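Post-proline cleaving enzyme (Rickettsia typhi, PDB 4HVT) probably acts as a serine-type oligopeptidase that cleaves peptide chains after proline residues. Local coordinates at residues 68-73 and 85-90; 94-99 and 112-117; 289-294 and 306-311; 302-307 and 323-328. All coordinates share one frame; numbering follows the deposited sequence.

In the fold
All four contacts lie in the N-terminal beta-propeller, in two clusters about 40 Å apart between centres. Contacts 1, 2 and 3 come in series along the chain, and contact 4 overlaps contact 3. Contacts 1 and 2, with centres about 11 Å apart, reach the antiparallel sheet of strands 77-79, 82-87, 96-101 and 113-117. Contacts 3 and 4, about 10 Å apart between centres, share Leu306 and Arg307 and reach the sheet formed by 293-298, 301-305, 322-326 and 341-344. Contacts 1 and 3 sit on opposite sides of the chain's centre. Contacts 2 and 4 build blades, while 1 and 3 lie where the propeller borders the hydrolase part.

Contact 1. Residues 68-73 and 85-90; sequences YDQRKT and NFWMDD. With EDO (1,2-ethanediol), chain C.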
# COMPACT_ATOMS: atom_id res chain seq x y z
N TYR A 68 -12.68 -15.72 -8.77
CA TYR A 68 -14.11 -15.94 -8.51
C TYR A 68 -14.33 -17.18 -7.67
O TYR A 68 -15.43 -17.72 -7.63
CB TYR A 68 -14.91 -16.03 -9.82
CG TYR A 68 -14.64 -14.85 -10.75
CD1 TYR A 68 -14.44 -13.56 -10.25
CD2 TYR A 68 -14.60 -15.03 -12.14
CE1 TYR A 68 -14.18 -12.49 -11.10
CE2 TYR A 68 -14.36 -13.96 -13.01
CZ TYR A 68 -14.12 -12.69 -12.48
OH TYR A 68 -13.90 -11.60 -13.32
N ASP A 69 -13.28 -17.66 -7.02
CA ASP A 69 -13.38 -18.88 -6.21
C ASP A 69 -14.21 -18.62 -4.94
O ASP A 69 -13.89 -17.76 -4.13
CB ASP A 69 -11.95 -19.35 -5.88
CG ASP A 69 -11.89 -20.70 -5.21
OD1 ASP A 69 -12.93 -21.36 -5.10
OD2 ASP A 69 -10.76 -21.07 -4.81
N GLN A 70 -15.28 -19.40 -4.77
CA GLN A 70 -16.02 -19.33 -3.51
C GLN A 70 -15.19 -19.85 -2.32
O GLN A 70 -15.56 -19.64 -1.17
CB GLN A 70 -17.34 -20.11 -3.62
CG GLN A 70 -18.36 -19.48 -4.56
CD GLN A 70 -18.72 -18.06 -4.17
OE1 GLN A 70 -19.21 -17.83 -3.07
NE2 GLN A 70 -18.45 -17.10 -5.06
N ARG A 71 -14.07 -20.52 -2.57
CA ARG A 71 -13.20 -20.97 -1.46
C ARG A 71 -12.11 -19.96 -1.10
O ARG A 71 -11.27 -20.27 -0.29
CB ARG A 71 -12.60 -22.36 -1.74
CG ARG A 71 -13.61 -23.46 -2.03
CD ARG A 71 -12.89 -24.71 -2.61
NE ARG A 71 -11.99 -24.16 -3.60
CZ ARG A 71 -10.98 -24.75 -4.23
NH1 ARG A 71 -10.69 -26.07 -4.10
NH2 ARG A 71 -10.28 -23.98 -5.08
N LYS A 72 -12.12 -18.75 -1.66
CA LYS A 72 -11.19 -17.67 -1.16
C LYS A 72 -11.33 -17.45 0.33
O LYS A 72 -12.45 -17.56 0.88
CB LYS A 72 -11.44 -16.33 -1.85
CG LYS A 72 -11.09 -16.29 -3.31
CD LYS A 72 -11.16 -14.86 -3.87
CE LYS A 72 -12.56 -14.30 -3.91
NZ LYS A 72 -12.58 -12.96 -4.60
N THR A 73 -10.23 -17.12 0.99
CA THR A 73 -10.24 -16.96 2.43
C THR A 73 -10.87 -15.64 2.79
O THR A 73 -10.39 -14.58 2.31
CB THR A 73 -8.81 -17.03 2.99
OG1 THR A 73 -8.30 -18.34 2.69
CG2 THR A 73 -8.84 -16.83 4.49
N ASN A 85 -16.08 -8.67 7.33
CA ASN A 85 -15.36 -9.12 6.15
C ASN A 85 -15.84 -8.31 4.96
O ASN A 85 -17.02 -7.91 4.91
CB ASN A 85 -15.61 -10.64 5.96
CG ASN A 85 -15.21 -11.16 4.60
OD1 ASN A 85 -16.06 -11.47 3.77
ND2 ASN A 85 -13.92 -11.28 4.36
N PHE A 86 -14.94 -8.09 4.01
CA PHE A 86 -15.30 -7.51 2.75
C PHE A 86 -15.04 -8.53 1.66
O PHE A 86 -13.90 -8.99 1.51
CB PHE A 86 -14.54 -6.22 2.44
CG PHE A 86 -15.15 -5.48 1.30
CD1 PHE A 86 -16.35 -4.81 1.47
CD2 PHE A 86 -14.57 -5.51 0.06
CE1 PHE A 86 -16.98 -4.20 0.41
CE2 PHE A 86 -15.17 -4.88 -1.01
CZ PHE A 86 -16.37 -4.22 -0.84
N TRP A 87 -16.09 -8.87 0.92
CA TRP A 87 -16.10 -10.00 -0.07
C TRP A 87 -16.45 -9.55 -1.49
O TRP A 87 -17.49 -8.90 -1.70
CB TRP A 87 -17.12 -11.06 0.37
CG TRP A 87 -17.22 -12.22 -0.58
CD1 TRP A 87 -18.12 -12.37 -1.59
CD2 TRP A 87 -16.35 -13.37 -0.65
NE1 TRP A 87 -17.88 -13.55 -2.27
CE2 TRP A 87 -16.79 -14.16 -1.73
CE3 TRP A 87 -15.26 -13.83 0.12
CZ2 TRP A 87 -16.21 -15.42 -2.05
CZ3 TRP A 87 -14.67 -15.06 -0.21
CH2 TRP A 87 -15.14 -15.81 -1.29
N MET A 88 -15.61 -9.92 -2.44
CA MET A 88 -15.88 -9.74 -3.85
C MET A 88 -15.87 -11.10 -4.57
O MET A 88 -15.06 -11.96 -4.28
CB MET A 88 -14.82 -8.86 -4.53
CG MET A 88 -14.84 -7.41 -4.06
SD MET A 88 -13.37 -6.51 -4.65
CE MET A 88 -12.29 -7.01 -3.34
N ASP A 89 -16.75 -11.22 -5.56
CA ASP A 89 -16.68 -12.36 -6.50
C ASP A 89 -17.26 -11.98 -7.83
O ASP A 89 -17.44 -10.80 -8.10
CB ASP A 89 -17.34 -13.62 -5.90
CG ASP A 89 -18.84 -13.45 -5.60
OD1 ASP A 89 -19.49 -12.54 -6.13
OD2 ASP A 89 -19.37 -14.26 -4.79
N ASP A 90 -17.55 -12.95 -8.71
CA ASP A 90 -18.10 -12.56 -10.04
C ASP A 90 -19.54 -12.04 -9.97
O ASP A 90 -19.97 -11.26 -10.84
CB ASP A 90 -18.02 -13.72 -11.02
CG ASP A 90 -18.67 -14.95 -10.50
OD1 ASP A 90 -18.57 -15.28 -9.30
OD2 ASP A 90 -19.32 -15.64 -11.32
C1 EDO C . -12.26 -12.18 -0.85
O1 EDO C . -12.79 -10.96 -1.44
C2 EDO C . -11.83 -11.87 0.59
O2 EDO C . -12.93 -11.64 1.48
O HOH W 1 -18.03 -17.67 -7.80
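Where the chain crosses from helix 56-67 into the first four-stranded blade of the propeller, the turn formed by Asp69 to Lys72 closes on Trp87 and the loop that follows it. Lys72 bridges the two segments: bent at chi3 (-67°), its chain carries CE over one face of the indole and brings NZ to the carbonyl O of Met88, 2.7 Å away. The same ammonium also bonds Phe67 O at the end of the helix, whereas its distance to the indole centroid permits at most a weak cation-pi attraction. The carbonyl O of Lys72 meets the indole edge in plane, 3.5 Å from Trp87 CZ3. Earlier in the turn, Gln70 NE2 bonds Asp89 OD2 at 3.0 Å, nearly straight at 165°. That oxygen is held from opposite faces of its carboxylate, since Trp87 NE1 reaches OD2 of Asp89 from the other side at 3.0 Å; Asp89 OD1 takes the backbone N of Asn92. Farther along, Asp90 CB sits over the face of the Tyr68 ring, 3.7 Å from its centroid, and a water joins Tyr68 O, Gln70 NE2 and Asp90 OD1. An ethanediol, probably from the crystallisation liquor, lies over the same side of the indole as Lys72 CE; its O1 accepts from Met88 N, and its O2 accepts from Asn85 ND2 and donates to Phe86 O. The turn is of type I and contains an Asx turn, Arg71 N donating to Asp69 OD1. Helices 498-505 and 688-706 pack alongside, as expected of the crossing between hydrolase and propeller domains in prolyl oligopeptidases.

Contact 2. Residues 94-99 and 112-117; sequences QGLWRR and WEVLID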
# COMPACT_ATOMS: atom_id res chain seq x y z
N GLN A 94 -18.02 -5.35 -7.12
CA GLN A 94 -17.77 -4.17 -6.31
C GLN A 94 -17.67 -4.56 -4.85
O GLN A 94 -16.86 -4.04 -4.12
CB GLN A 94 -18.85 -3.12 -6.57
CG GLN A 94 -18.36 -1.74 -6.24
CD GLN A 94 -17.21 -1.32 -7.16
OE1 GLN A 94 -17.37 -1.26 -8.37
NE2 GLN A 94 -16.03 -1.18 -6.58
N GLY A 95 -18.50 -5.53 -4.44
CA GLY A 95 -18.33 -6.21 -3.16
C GLY A 95 -19.41 -6.03 -2.10
O GLY A 95 -20.27 -5.14 -2.18
N LEU A 96 -19.30 -6.88 -1.07
CA LEU A 96 -20.21 -6.95 0.04
C LEU A 96 -19.45 -6.72 1.32
O LEU A 96 -18.50 -7.43 1.62
CB LEU A 96 -20.79 -8.37 0.14
CG LEU A 96 -21.61 -8.87 -1.05
CD1 LEU A 96 -22.02 -10.32 -0.83
CD2 LEU A 96 -22.80 -7.98 -1.34
N TRP A 97 -19.89 -5.74 2.11
CA TRP A 97 -19.46 -5.64 3.49
C TRP A 97 -20.44 -6.43 4.36
O TRP A 97 -21.66 -6.26 4.28
CB TRP A 97 -19.37 -4.18 3.90
CG TRP A 97 -18.89 -3.92 5.32
CD1 TRP A 97 -17.71 -4.32 5.88
CD2 TRP A 97 -19.54 -3.09 6.30
NE1 TRP A 97 -17.63 -3.86 7.19
CE2 TRP A 97 -18.71 -3.07 7.45
CE3 TRP A 97 -20.75 -2.36 6.31
CZ2 TRP A 97 -19.07 -2.38 8.62
CZ3 TRP A 97 -21.10 -1.68 7.45
CH2 TRP A 97 -20.25 -1.67 8.59
N ARG A 98 -19.88 -7.38 5.12
CA ARG A 98 -20.68 -8.42 5.77
C ARG A 98 -20.07 -8.89 7.10
O ARG A 98 -18.93 -8.53 7.45
CB ARG A 98 -20.93 -9.57 4.80
CG ARG A 98 -19.69 -10.27 4.38
CD ARG A 98 -19.96 -11.36 3.32
NE ARG A 98 -18.76 -12.14 3.27
CZ ARG A 98 -18.63 -13.31 2.65
NH1 ARG A 98 -19.65 -13.83 1.97
NH2 ARG A 98 -17.46 -13.93 2.68
N ARG A 99 -20.90 -9.54 7.89
CA ARG A 99 -20.45 -10.02 9.19
C ARG A 99 -21.05 -11.36 9.60
O ARG A 99 -22.13 -11.77 9.13
CB ARG A 99 -20.73 -8.98 10.28
CG ARG A 99 -22.18 -8.81 10.60
CD ARG A 99 -22.40 -7.82 11.72
NE ARG A 99 -23.77 -7.87 12.19
CZ ARG A 99 -24.15 -7.35 13.35
NH1 ARG A 99 -23.27 -6.72 14.09
NH2 ARG A 99 -25.40 -7.47 13.74
N TRP A 112 -23.22 -15.58 6.59
CA TRP A 112 -22.84 -14.15 6.62
C TRP A 112 -24.11 -13.29 6.56
O TRP A 112 -25.08 -13.66 5.91
CB TRP A 112 -21.89 -13.79 5.48
CG TRP A 112 -20.52 -14.41 5.54
CD1 TRP A 112 -20.11 -15.56 4.88
CD2 TRP A 112 -19.40 -13.97 6.28
NE1 TRP A 112 -18.81 -15.81 5.15
CE2 TRP A 112 -18.34 -14.86 6.02
CE3 TRP A 112 -19.17 -12.88 7.15
CZ2 TRP A 112 -17.08 -14.71 6.56
CZ3 TRP A 112 -17.90 -12.75 7.71
CH2 TRP A 112 -16.88 -13.69 7.43
N GLU A 113 -24.13 -12.22 7.32
CA GLU A 113 -25.17 -11.19 7.27
C GLU A 113 -24.60 -10.07 6.36
O GLU A 113 -23.58 -9.46 6.72
CB GLU A 113 -25.44 -10.68 8.67
CG GLU A 113 -26.35 -9.48 8.68
CD GLU A 113 -26.82 -9.08 10.06
OE1 GLU A 113 -26.06 -9.23 11.06
OE2 GLU A 113 -27.99 -8.59 10.09
N VAL A 114 -25.26 -9.78 5.24
CA VAL A 114 -24.77 -8.72 4.34
C VAL A 114 -25.21 -7.39 4.94
O VAL A 114 -26.37 -7.23 5.35
CB VAL A 114 -25.32 -8.84 2.90
CG1 VAL A 114 -24.94 -7.62 2.06
CG2 VAL A 114 -24.81 -10.10 2.21
N LEU A 115 -24.28 -6.46 5.03
CA LEU A 115 -24.56 -5.14 5.61
C LEU A 115 -24.72 -4.08 4.52
O LEU A 115 -25.67 -3.33 4.54
CB LEU A 115 -23.46 -4.76 6.57
CG LEU A 115 -23.20 -5.71 7.72
CD1 LEU A 115 -21.99 -5.31 8.53
CD2 LEU A 115 -24.47 -5.85 8.58
N ILE A 116 -23.75 -4.02 3.60
CA ILE A 116 -23.81 -3.14 2.46
C ILE A 116 -23.35 -3.88 1.22
O ILE A 116 -22.26 -4.43 1.20
CB ILE A 116 -22.97 -1.84 2.58
CG1 ILE A 116 -23.40 -1.04 3.82
CG2 ILE A 116 -23.22 -1.02 1.34
CD1 ILE A 116 -22.49 0.11 4.20
N ASP A 117 -24.22 -3.85 0.20
CA ASP A 117 -23.91 -4.38 -1.13
C ASP A 117 -23.54 -3.21 -2.05
O ASP A 117 -24.41 -2.43 -2.50
CB ASP A 117 -25.13 -5.16 -1.67
CG ASP A 117 -24.90 -5.78 -3.04
OD1 ASP A 117 -24.09 -5.30 -3.83
OD2 ASP A 117 -25.59 -6.81 -3.38
O HOH W 2 -28.29 -7.60 12.51
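Trp97 and the consecutive pair Leu115 and Ile116 make the tight part of this antiparallel strand pairing. The carbonyl O of Trp97 accepts two backbone N-H groups, from Leu115 N at 2.7 Å and Ile116 N at 3.1 Å, because strand 113-117 carries one extra residue here. With CG anti to the backbone N (chi1 -178°), the indole of Trp97 extends from the strand and takes Leu115 CD1 over one face, 3.8 Å from the centroid of its six-membered ring. Ile116 puts CG1 at the edge of that ring, and its CD1 comes within 3.7 Å of Trp97 CE3. On the opposite side of the strands the looser part is Leu96 with the exposed Val114, CD2 to CG1 4.0 Å, although the same CD2 packs closer to the carboxylate of Asp117, whose OD1 caps Lys120 N. A second close-packed spot on this side is the Arg98 guanidinium, flat on Trp112 with planes 5° apart and CZ 3.4 Å from the centroid of the five-membered ring; the stack and the bond from NE to Asn85 OD1 together restrict its rotation. Back on the Trp97 side, at the end of the pairing, Arg99 runs beside Glu113 and holds OE1 side-on, through NE at 2.9 Å and NH2 at 3.3 Å. Here solvent enters: a water links Arg99 NH2 with Glu113 OE2, which is also paired with Lys166. The whole is an antiparallel pairing of the third and outermost strands of a four-stranded propeller blade, interrupted by a classic beta bulge, with Trp97 packed against Trp161, Tyr131 and Tyr144 of the next blade.

Contact 3. Residues 289-294 and 306-311; sequences PSDATL and LRSDWK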
# COMPACT_ATOMS: atom_id res chain seq x y z
N PRO A 289 11.01 14.38 17.63
CA PRO A 289 11.77 14.55 16.39
C PRO A 289 10.84 14.69 15.17
O PRO A 289 9.86 13.98 15.06
CB PRO A 289 12.65 13.28 16.34
CG PRO A 289 12.82 12.88 17.76
CD PRO A 289 11.44 13.18 18.37
N SER A 290 11.16 15.59 14.24
CA SER A 290 10.25 15.90 13.17
C SER A 290 9.97 14.74 12.21
O SER A 290 8.91 14.72 11.60
CB SER A 290 10.76 17.09 12.36
OG SER A 290 12.00 16.82 11.74
N ASP A 291 10.86 13.74 12.16
CA ASP A 291 10.67 12.56 11.31
C ASP A 291 10.32 11.32 12.11
O ASP A 291 10.27 10.23 11.55
CB ASP A 291 11.85 12.30 10.37
CG ASP A 291 13.20 12.22 11.09
OD1 ASP A 291 13.33 12.42 12.32
OD2 ASP A 291 14.18 11.89 10.36
N ALA A 292 10.04 11.47 13.41
CA ALA A 292 9.47 10.37 14.20
C ALA A 292 7.98 10.23 13.87
O ALA A 292 7.33 11.24 13.55
CB ALA A 292 9.71 10.60 15.67
N THR A 293 7.44 9.00 13.90
CA THR A 293 6.06 8.72 13.55
C THR A 293 5.32 7.96 14.63
O THR A 293 5.87 7.08 15.29
CB THR A 293 5.97 7.95 12.22
OG1 THR A 293 6.82 6.82 12.27
CG2 THR A 293 6.37 8.88 11.06
N LEU A 294 4.08 8.36 14.86
CA LEU A 294 3.21 7.67 15.78
C LEU A 294 2.79 6.33 15.25
O LEU A 294 2.24 6.21 14.17
CB LEU A 294 1.96 8.52 16.06
CG LEU A 294 0.90 7.91 17.01
CD1 LEU A 294 1.48 7.70 18.44
CD2 LEU A 294 -0.31 8.87 16.99
N LEU A 306 11.47 5.94 15.32
CA LEU A 306 12.50 6.89 14.90
C LEU A 306 12.98 6.59 13.49
O LEU A 306 13.33 5.47 13.19
CB LEU A 306 13.66 6.92 15.89
CG LEU A 306 13.32 7.11 17.37
CD1 LEU A 306 14.60 7.28 18.18
CD2 LEU A 306 12.35 8.27 17.58
N ARG A 307 13.07 7.64 12.68
CA ARG A 307 13.68 7.53 11.35
C ARG A 307 15.17 7.97 11.42
O ARG A 307 15.98 7.61 10.55
CB ARG A 307 12.89 8.39 10.35
CG ARG A 307 13.60 8.57 9.03
CD ARG A 307 12.65 9.03 7.94
NE ARG A 307 13.37 9.52 6.76
CZ ARG A 307 13.81 8.78 5.75
NH1 ARG A 307 13.65 7.47 5.77
NH2 ARG A 307 14.52 9.35 4.74
N SER A 308 15.50 8.85 12.38
CA SER A 308 16.85 9.32 12.59
C SER A 308 17.29 9.09 14.03
O SER A 308 16.43 8.93 14.92
CB SER A 308 16.96 10.82 12.25
OG SER A 308 16.62 11.03 10.90
N ASP A 309 18.61 9.11 14.24
CA ASP A 309 19.13 9.04 15.62
C ASP A 309 18.59 10.22 16.42
O ASP A 309 18.43 11.31 15.87
CB ASP A 309 20.65 9.15 15.68
CG ASP A 309 21.38 8.00 15.03
OD1 ASP A 309 20.80 6.92 14.73
OD2 ASP A 309 22.61 8.22 14.78
N TRP A 310 18.29 9.98 17.68
CA TRP A 310 17.81 11.02 18.59
C TRP A 310 18.76 11.14 19.80
O TRP A 310 18.82 10.21 20.59
CB TRP A 310 16.43 10.63 19.07
CG TRP A 310 15.71 11.63 19.90
CD1 TRP A 310 16.11 12.93 20.21
CD2 TRP A 310 14.45 11.45 20.53
NE1 TRP A 310 15.15 13.53 21.00
CE2 TRP A 310 14.11 12.65 21.20
CE3 TRP A 310 13.57 10.40 20.61
CZ2 TRP A 310 12.90 12.80 21.91
CZ3 TRP A 310 12.39 10.52 21.30
CH2 TRP A 310 12.03 11.72 21.91
N LYS A 311 19.50 12.28 19.92
CA LYS A 311 20.32 12.55 21.12
C LYS A 311 19.34 13.01 22.17
O LYS A 311 18.84 14.11 22.09
CB LYS A 311 21.36 13.66 20.87
O HOH W 3 13.07 10.19 13.96
O HOH W 4 14.37 12.05 7.63
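Pro289 begins the contact by placing its ring across the indole of Trp310, the two side chains meeting at about a right angle. CG sits over the centre of one indole face, 3.5 Å from Trp310 CD2, in a CH-pi contact 16° off the normal of the five-membered ring; CD reaches the benzo half, 3.8 Å from CZ2 of Trp310. A chi1 of -174° sends the indole out toward Pro289, and chi2 near 5° turns its face to the proline. From Pro289 the chain enters a type I turn, closed by a backbone bond from Ala292 N to Pro289 O. Asp291, near the end of that turn, is its polar arm. Its OD2 accepts a short bond from Ser308 OG, 2.6 Å, on the syn lone pair, and also takes a water that accepts from Arg307 NE. A second water links Asp291 OD1 to the backbone N of Arg307, so both carboxylate oxygens are engaged. The guanidinium of Arg307 stands almost perpendicular to the carboxylate, and its NE stays 4.4 Å from Asp291 OD2, beyond a salt bridge; the aliphatic part of the arginine does the touching, with CG 3.6 Å from the same OD2. Ala292 follows with an apolar contact, its CB 4.0 Å from Leu306 CD2, before Thr293 opens the blade's first strand. The loop after strand 301-305 faces the hydrolase part through Arg307, whose NH1 bonds His527 and whose carbonyl O bonds Lys528, while the 289-292 turn braces Arg307 and Ser308, consistent with the propeller-hydrolase border of prolyl oligopeptidases.

Contact 4. Residues 302-307 and 323-328; sequences VFWLLR and VALHFT
Val302 and Trp304 pair with Leu325 and Val323 as hydrogen-bonded antiparallel pairs, either side of the non-hydrogen-bonded pair Phe303 and Ala324, the two strand directions lying 145° apart. These are the two inner strands of a four-stranded propeller blade. Backbone bonds run both ways at each end: Val302 N to Leu325 O is 2.9 Å, Val323 N to Trp304 O is also 2.9 Å, and a reciprocal bond accompanies each. Between them, the CA-H groups of Ala324 and Phe303 point to the carbonyl oxygens of Val302 and Val323 in weaker contacts. On one side of the sheet Leu325 is the connecting side chain. Its CG stands between its own backbone N and carbonyl carbon (chi1 61°), which brings CD2 back over the neighbouring strand, 4.0 Å from Val302 CG2 and 3.8 Å from Trp304 CD1. Val302 CG2 itself lies in the plane of the Trp304 indole, at its edge, so the three side chains form one apolar cluster. Val323 extends the row, with CG2 3.9 Å from Trp304 CB, and Leu294 of the adjoining strand packs on both Val302 and Trp304. At the other end of this cluster, Val302 CG1 makes a looser contact with Phe327 CB. The reverse side carries Phe303 and Ala324, both buried against Leu343 of strand 341-344; Phe303 also touches Ile355 and Trp384 of the next sheet, joining successive blades. Here Ala324 CB touches the Phe303 ring, 3.7 Å from its CD1, while Val323 O sits at the ring's edge.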
# COMPACT_ATOMS: atom_id res chain seq x y z
N VAL A 302 1.94 6.20 24.26
CA VAL A 302 2.02 6.25 22.83
C VAL A 302 3.38 5.75 22.38
O VAL A 302 4.35 5.88 23.12
CB VAL A 302 1.76 7.68 22.28
CG1 VAL A 302 0.29 8.06 22.40
CG2 VAL A 302 2.61 8.67 23.02
N PHE A 303 3.40 5.08 21.24
CA PHE A 303 4.60 4.47 20.67
C PHE A 303 5.03 5.21 19.45
O PHE A 303 4.23 5.43 18.55
CB PHE A 303 4.32 3.03 20.26
CG PHE A 303 3.79 2.17 21.39
CD1 PHE A 303 4.61 1.85 22.40
CD2 PHE A 303 2.46 1.77 21.44
CE1 PHE A 303 4.18 1.10 23.47
CE2 PHE A 303 2.02 1.04 22.52
CZ PHE A 303 2.87 0.75 23.56
N TRP A 304 6.34 5.53 19.35
CA TRP A 304 6.87 6.33 18.29
C TRP A 304 8.10 5.64 17.70
O TRP A 304 8.99 5.15 18.42
CB TRP A 304 7.24 7.73 18.78
CG TRP A 304 6.06 8.59 19.07
CD1 TRP A 304 5.18 8.44 20.10
CD2 TRP A 304 5.58 9.72 18.31
NE1 TRP A 304 4.16 9.38 20.02
CE2 TRP A 304 4.40 10.19 18.93
CE3 TRP A 304 6.03 10.38 17.13
CZ2 TRP A 304 3.69 11.30 18.45
CZ3 TRP A 304 5.32 11.46 16.66
CH2 TRP A 304 4.17 11.94 17.35
N LEU A 305 8.12 5.58 16.38
CA LEU A 305 9.24 5.07 15.61
C LEU A 305 10.17 6.20 15.22
O LEU A 305 9.70 7.24 14.78
CB LEU A 305 8.74 4.40 14.33
CG LEU A 305 9.75 3.85 13.32
CD1 LEU A 305 10.54 2.73 13.98
CD2 LEU A 305 9.06 3.40 12.05
N LEU A 306 11.47 5.94 15.32
CA LEU A 306 12.50 6.89 14.90
C LEU A 306 12.98 6.59 13.49
O LEU A 306 13.33 5.47 13.19
CB LEU A 306 13.66 6.92 15.89
CG LEU A 306 13.32 7.11 17.37
CD1 LEU A 306 14.60 7.28 18.18
CD2 LEU A 306 12.35 8.27 17.58
N ARG A 307 13.07 7.64 12.68
CA ARG A 307 13.68 7.53 11.35
C ARG A 307 15.17 7.97 11.42
O ARG A 307 15.98 7.61 10.55
CB ARG A 307 12.89 8.39 10.35
CG ARG A 307 13.60 8.57 9.03
CD ARG A 307 12.65 9.03 7.94
NE ARG A 307 13.37 9.52 6.76
CZ ARG A 307 13.81 8.78 5.75
NH1 ARG A 307 13.65 7.47 5.77
NH2 ARG A 307 14.52 9.35 4.74
N VAL A 323 10.23 3.93 20.72
CA VAL A 323 10.12 4.40 22.09
C VAL A 323 8.64 4.53 22.51
O VAL A 323 7.73 4.52 21.65
CB VAL A 323 10.78 5.80 22.25
CG1 VAL A 323 12.25 5.82 21.81
CG2 VAL A 323 9.98 6.85 21.45
N ALA A 324 8.42 4.55 23.83
CA ALA A 324 7.13 4.74 24.38
C ALA A 324 7.23 5.83 25.40
O ALA A 324 8.27 6.00 26.06
CB ALA A 324 6.66 3.48 25.06
N LEU A 325 6.13 6.55 25.52
CA LEU A 325 6.02 7.61 26.54
C LEU A 325 4.56 7.87 26.86
O LEU A 325 3.64 7.67 26.08
CB LEU A 325 6.69 8.93 26.14
CG LEU A 325 6.25 9.72 24.91
CD1 LEU A 325 6.79 11.14 24.89
CD2 LEU A 325 6.58 9.02 23.56
N HIS A 326 4.35 8.40 28.03
CA HIS A 326 3.02 8.89 28.38
C HIS A 326 2.60 10.04 27.48
O HIS A 326 3.44 10.90 27.11
CB HIS A 326 2.96 9.38 29.83
CG HIS A 326 1.57 9.53 30.35
ND1 HIS A 326 0.89 10.73 30.43
CD2 HIS A 326 0.74 8.60 30.90
CE1 HIS A 326 -0.31 10.53 30.93
NE2 HIS A 326 -0.44 9.24 31.21
N PHE A 327 1.32 10.11 27.08
CA PHE A 327 0.94 11.13 26.05
C PHE A 327 1.20 12.56 26.51
O PHE A 327 1.54 13.38 25.70
CB PHE A 327 -0.53 10.99 25.57
CG PHE A 327 -1.54 11.55 26.56
CD1 PHE A 327 -2.04 10.78 27.60
CD2 PHE A 327 -2.00 12.83 26.42
CE1 PHE A 327 -2.93 11.28 28.53
CE2 PHE A 327 -2.90 13.35 27.32
CZ PHE A 327 -3.36 12.60 28.37
N THR A 328 1.14 12.81 27.81
CA THR A 328 1.36 14.17 28.36
C THR A 328 2.81 14.61 28.11
O THR A 328 3.06 15.80 27.94
CB THR A 328 1.05 14.31 29.84
OG1 THR A 328 1.86 13.40 30.60
CG2 THR A 328 -0.43 14.05 30.04